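Aldehyde dehydrogenase (Bartonella henselae, PDB 3I44) probably catalyses the NAD(P)+-dependent oxidation of aldehydes to carboxylic acids. Local coordinates at residues 173-178 with 201-206; 103-108 with 123-128. The protein carries 1 engineered substitution. One frame throughout, in Å; residues are numbered along the deposited sequence.

In the fold
Contact 2 pairs two helices that follow each other in the chain, 102-113 and 117-141, and contact 1 pairs the starts of helices 174-188 and 202-213. Their centres lie about 9 Å apart, and the two touch directly: Q124 OE1 is 3.3 Å from P174 CD, and L202 CB packs against T108 CG2 at 3.5 Å. M105 also touches M175, S203 and L206, so one side chain takes part in both contacts. The side chain of S203 is about 10 Å from the bound sodium ion, to whose site E112, further along the helix of 103-108, belongs. W173 NE1 hydrogen-bonds S302 OG, in the segment that carries the catalytic cysteine in this family, so contact 1 probably lies close to the active site.

Contact 1 (173-178 with 201-206); sequences WPMNQV and PLSAML
P174 and M175, in the first turn of helix 174-188, pack against S203 and A204 near the start of helix 202-213. The segment axes come within 9.9 Å and cross at -52°, and the buried contact is small, 157 Å² over both sides. Van der Waals contacts carry it, mostly carbon against polar atoms of S203 and A204. The P174 ring turns its CB and CG to the S203 hydroxyl, with CB 3.3 Å from S203 OG. M175 bends at chi2 and chi3, which swings its methyl toward the other helix; CE rests 3.5 Å from S203 O and 3.9 Å from S203 CB, and also meets the backbone N of A204. No hydrogen bond crosses between the segments. The S203 hydroxyl, set between backbone N and carbonyl carbon by chi1 of 48°, is instead hydrogen-bonded to E112, a residue of the sodium site. Within 173-178, the N-H of the N-cap residue W173 reaches Q177 OE1 at 3.2 Å, from above the amide plane, and Q177 NE2 holds N172 OD1. Helix 174-188 runs from strand 156-168 to the parallel strand 191-195, and helix 202-213 continues to 221-223: two successive beta-alpha-beta crossovers of a Rossmann-like domain, which binds the nicotinamide coenzyme in aldehyde dehydrogenases and probably here. Helix 102-113 packs on both starts, through M105, T108 and I109, and helix 117-141 covers W173 and P174.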
loop_
_atom_site.group_PDB
_atom_site.type_symbol
_atom_site.label_atom_id
_atom_site.label_comp_id
_atom_site.label_asym_id
_atom_site.label_seq_id
_atom_site.Cartn_x
_atom_site.Cartn_y
_atom_site.Cartn_z
ATOM N N TRP A 173 -15.134 -16.366 8.938
ATOM C CA TRP A 173 -15.050 -17.209 7.766
ATOM C C TRP A 173 -13.613 -17.769 7.756
ATOM O O TRP A 173 -12.797 -17.456 6.855
ATOM C CB TRP A 173 -15.348 -16.388 6.506
ATOM C CG TRP A 173 -16.798 -16.151 6.231
ATOM C CD1 TRP A 173 -17.506 -15.013 6.472
ATOM C CD2 TRP A 173 -17.689 -17.050 5.599
ATOM N NE1 TRP A 173 -18.809 -15.161 6.045
ATOM C CE2 TRP A 173 -18.944 -16.416 5.517
ATOM C CE3 TRP A 173 -17.553 -18.347 5.092
ATOM C CZ2 TRP A 173 -20.047 -17.030 4.942
ATOM C CZ3 TRP A 173 -18.662 -18.960 4.529
ATOM C CH2 TRP A 173 -19.888 -18.306 4.462
ATOM N N PRO A 174 -13.283 -18.572 8.778
ATOM C CA PRO A 174 -11.862 -18.861 9.056
ATOM C C PRO A 174 -11.046 -19.471 7.889
ATOM O O PRO A 174 -9.957 -19.001 7.629
ATOM C CB PRO A 174 -11.918 -19.808 10.265
ATOM C CG PRO A 174 -13.375 -20.213 10.426
ATOM C CD PRO A 174 -14.193 -19.124 9.796
ATOM N N MET A 175 -11.545 -20.500 7.210
ATOM C CA MET A 175 -10.794 -21.146 6.140
ATOM C C MET A 175 -10.812 -20.308 4.878
ATOM O O MET A 175 -9.838 -20.340 4.128
ATOM C CB MET A 175 -11.317 -22.550 5.806
ATOM C CG MET A 175 -10.667 -23.678 6.548
ATOM S SD MET A 175 -8.881 -23.616 6.634
ATOM C CE MET A 175 -8.692 -22.896 8.262
ATOM N N ASN A 176 -11.894 -19.560 4.648
ATOM C CA ASN A 176 -11.899 -18.579 3.588
ATOM C C ASN A 176 -10.662 -17.651 3.757
ATOM O O ASN A 176 -9.815 -17.541 2.864
ATOM C CB ASN A 176 -13.205 -17.764 3.654
ATOM C CG ASN A 176 -13.361 -16.799 2.508
ATOM O OD1 ASN A 176 -13.127 -15.574 2.640
ATOM N ND2 ASN A 176 -13.832 -17.316 1.384
ATOM N N GLN A 177 -10.540 -17.070 4.955
ATOM C CA GLN A 177 -9.542 -16.061 5.249
ATOM C C GLN A 177 -8.121 -16.638 5.350
ATOM O O GLN A 177 -7.183 -16.015 4.867
ATOM C CB GLN A 177 -10.001 -15.256 6.495
ATOM C CG GLN A 177 -11.347 -14.529 6.237
ATOM C CD GLN A 177 -12.250 -14.359 7.487
ATOM O OE1 GLN A 177 -12.179 -15.147 8.452
ATOM N NE2 GLN A 177 -13.095 -13.305 7.474
ATOM N N VAL A 178 -7.961 -17.840 5.904
ATOM C CA VAL A 178 -6.654 -18.482 5.975
ATOM C C VAL A 178 -6.141 -18.879 4.582
ATOM O O VAL A 178 -4.991 -18.594 4.250
ATOM C CB VAL A 178 -6.660 -19.724 6.911
ATOM C CG1 VAL A 178 -5.403 -20.558 6.738
ATOM C CG2 VAL A 178 -6.847 -19.279 8.372
ATOM N N PRO A 201 -9.629 -20.869 16.765
ATOM C CA PRO A 201 -8.306 -21.217 16.258
ATOM C C PRO A 201 -8.188 -22.646 15.749
ATOM O O PRO A 201 -7.199 -22.984 15.077
ATOM C CB PRO A 201 -7.437 -21.088 17.511
ATOM C CG PRO A 201 -8.311 -21.600 18.562
ATOM C CD PRO A 201 -9.718 -21.104 18.213
ATOM N N LEU A 202 -9.145 -23.488 16.100
ATOM C CA LEU A 202 -9.011 -24.908 15.842
ATOM C C LEU A 202 -8.965 -25.231 14.336
ATOM O O LEU A 202 -8.207 -26.101 13.913
ATOM C CB LEU A 202 -10.103 -25.710 16.557
ATOM C CG LEU A 202 -10.202 -25.610 18.094
ATOM C CD1 LEU A 202 -11.384 -26.422 18.587
ATOM C CD2 LEU A 202 -8.916 -26.027 18.832
ATOM N N SER A 203 -9.729 -24.499 13.532
ATOM C CA SER A 203 -9.756 -24.754 12.104
ATOM C C SER A 203 -8.374 -24.521 11.513
ATOM O O SER A 203 -7.912 -25.328 10.726
ATOM C CB SER A 203 -10.833 -23.928 11.408
ATOM O OG SER A 203 -10.813 -22.564 11.785
ATOM N N ALA A 204 -7.723 -23.430 11.931
ATOM C CA ALA A 204 -6.345 -23.092 11.540
ATOM C C ALA A 204 -5.344 -24.129 12.000
ATOM O O ALA A 204 -4.408 -24.481 11.288
ATOM C CB ALA A 204 -5.957 -21.693 12.067
ATOM N N MET A 205 -5.548 -24.647 13.198
ATOM C CA MET A 205 -4.646 -25.700 13.704
ATOM C C MET A 205 -4.784 -26.967 12.867
ATOM O O MET A 205 -3.803 -27.627 12.571
ATOM C CB MET A 205 -4.925 -25.965 15.192
ATOM C CG MET A 205 -4.575 -24.729 16.002
ATOM S SD MET A 205 -4.867 -24.883 17.755
ATOM C CE MET A 205 -3.512 -25.977 18.236
ATOM N N LEU A 206 -6.003 -27.312 12.477
ATOM C CA LEU A 206 -6.205 -28.446 11.542
ATOM C C LEU A 206 -5.562 -28.135 10.164
ATOM O O LEU A 206 -4.948 -29.004 9.552
ATOM C CB LEU A 206 -7.698 -28.788 11.407
ATOM C CG LEU A 206 -8.134 -29.857 10.384
ATOM C CD1 LEU A 206 -7.358 -31.208 10.576
ATOM C CD2 LEU A 206 -9.709 -30.056 10.443
#

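Contact 2 (103-108 with 123-128); sequences SDMAKT and AQTATG
A106 and T125 bring their CA atoms to 5.9 Å, a close backbone approach between helix 102-113 and the first part of helix 117-141, where a wider pi-type turn spans 123-125. These are consecutive helices joined by the short connection 114-116, packed on helices 174-188 and 202-213 of the Rossmann-like domain. T125 is the central side chain and points into helix 102-113. Its CG2, anti to the backbone N (OG1 beside that N, chi1 -58°), lies 4.0 Å from both CB and CG of M105, and its OG1 lies 3.7 Å from M105 CG. OG1 also approaches A106 N at 3.3 Å, but the angle is too poor for a hydrogen bond; the hydroxyl bonds A120 O in its own helix. M105 starts toward T125, then bends at chi2 and chi3, which turns its end toward helices 174-188 and 202-213. Threonines on both helices bond back by one turn. T108 OG1 reaches D104 O at 2.7 Å, and T127 OG1 reaches A123 O at 2.9 Å, arriving on the opposite face of that carbonyl plane from T127 N.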
loop_
_atom_site.group_PDB
_atom_site.type_symbol
_atom_site.label_atom_id
_atom_site.label_comp_id
_atom_site.label_asym_id
_atom_site.label_seq_id
_atom_site.Cartn_x
_atom_site.Cartn_y
_atom_site.Cartn_z
ATOM N N SER A 103 -14.645 -32.962 6.059
ATOM C CA SER A 103 -15.726 -33.048 7.033
ATOM C C SER A 103 -15.207 -32.884 8.482
ATOM O O SER A 103 -15.935 -32.388 9.313
ATOM C CB SER A 103 -16.595 -34.285 6.816
ATOM O OG SER A 103 -15.788 -35.423 6.873
ATOM N N ASP A 104 -13.949 -33.223 8.762
ATOM C CA ASP A 104 -13.295 -32.831 10.026
ATOM C C ASP A 104 -13.255 -31.316 10.142
ATOM O O ASP A 104 -13.501 -30.739 11.205
ATOM C CB ASP A 104 -11.835 -33.354 10.093
ATOM C CG ASP A 104 -11.746 -34.845 10.384
ATOM O OD1 ASP A 104 -12.732 -35.412 10.891
ATOM O OD2 ASP A 104 -10.682 -35.448 10.099
ATOM N N MET A 105 -12.971 -30.653 9.023
ATOM C CA MET A 105 -12.902 -29.190 9.002
ATOM C C MET A 105 -14.259 -28.530 9.235
ATOM O O MET A 105 -14.377 -27.578 10.047
ATOM C CB MET A 105 -12.270 -28.713 7.681
ATOM C CG MET A 105 -12.048 -27.198 7.600
ATOM S SD MET A 105 -10.824 -26.613 8.771
ATOM C CE MET A 105 -9.282 -27.185 8.030
ATOM N N ALA A 106 -15.285 -29.035 8.539
ATOM C CA ALA A 106 -16.654 -28.571 8.754
ATOM C C ALA A 106 -17.107 -28.704 10.221
ATOM O O ALA A 106 -17.703 -27.793 10.791
ATOM C CB ALA A 106 -17.627 -29.330 7.830
ATOM N N LYS A 107 -16.881 -29.863 10.815
ATOM C CA LYS A 107 -17.270 -30.093 12.222
ATOM C C LYS A 107 -16.509 -29.147 13.171
ATOM O O LYS A 107 -17.100 -28.594 14.098
ATOM C CB LYS A 107 -17.057 -31.575 12.619
ATOM N N THR A 108 -15.215 -28.941 12.905
ATOM C CA THR A 108 -14.370 -28.073 13.726
ATOM C C THR A 108 -14.878 -26.624 13.653
ATOM O O THR A 108 -15.085 -25.958 14.681
ATOM C CB THR A 108 -12.949 -28.147 13.288
ATOM O OG1 THR A 108 -12.491 -29.500 13.360
ATOM C CG2 THR A 108 -12.038 -27.252 14.136
ATOM N N ALA A 123 -20.069 -24.120 2.494
ATOM C CA ALA A 123 -19.652 -22.741 2.322
ATOM C C ALA A 123 -18.384 -22.474 3.119
ATOM O O ALA A 123 -17.372 -22.153 2.534
ATOM C CB ALA A 123 -20.766 -21.797 2.697
ATOM N N GLN A 124 -18.401 -22.661 4.443
ATOM C CA GLN A 124 -17.186 -22.371 5.248
ATOM C C GLN A 124 -15.984 -23.194 4.743
ATOM O O GLN A 124 -14.887 -22.654 4.550
ATOM C CB GLN A 124 -17.436 -22.594 6.741
ATOM C CG GLN A 124 -18.415 -21.589 7.386
ATOM C CD GLN A 124 -17.720 -20.314 7.832
ATOM O OE1 GLN A 124 -16.497 -20.166 7.683
ATOM N NE2 GLN A 124 -18.499 -19.366 8.373
ATOM N N THR A 125 -16.177 -24.493 4.537
ATOM C CA THR A 125 -15.075 -25.338 4.132
ATOM C C THR A 125 -14.860 -25.296 2.603
ATOM O O THR A 125 -13.754 -25.099 2.153
ATOM C CB THR A 125 -15.243 -26.778 4.630
ATOM O OG1 THR A 125 -15.357 -26.778 6.066
ATOM C CG2 THR A 125 -14.026 -27.627 4.199
ATOM N N ALA A 126 -15.918 -25.410 1.831
ATOM C CA ALA A 126 -15.820 -25.383 0.376
ATOM C C ALA A 126 -15.217 -24.101 -0.205
ATOM O O ALA A 126 -14.548 -24.192 -1.204
ATOM C CB ALA A 126 -17.232 -25.628 -0.265
ATOM N N THR A 127 -15.445 -22.917 0.390
ATOM C CA THR A 127 -14.805 -21.707 -0.138
ATOM C C THR A 127 -13.272 -21.798 -0.062
ATOM O O THR A 127 -12.581 -21.328 -0.959
ATOM C CB THR A 127 -15.338 -20.386 0.488
ATOM O OG1 THR A 127 -15.131 -20.364 1.923
ATOM C CG2 THR A 127 -16.794 -20.265 0.166
ATOM N N GLY A 128 -12.760 -22.466 0.976
ATOM C CA GLY A 128 -11.321 -22.758 1.086
ATOM C C GLY A 128 -10.790 -23.479 -0.132
ATOM O O GLY A 128 -9.782 -23.041 -0.762
#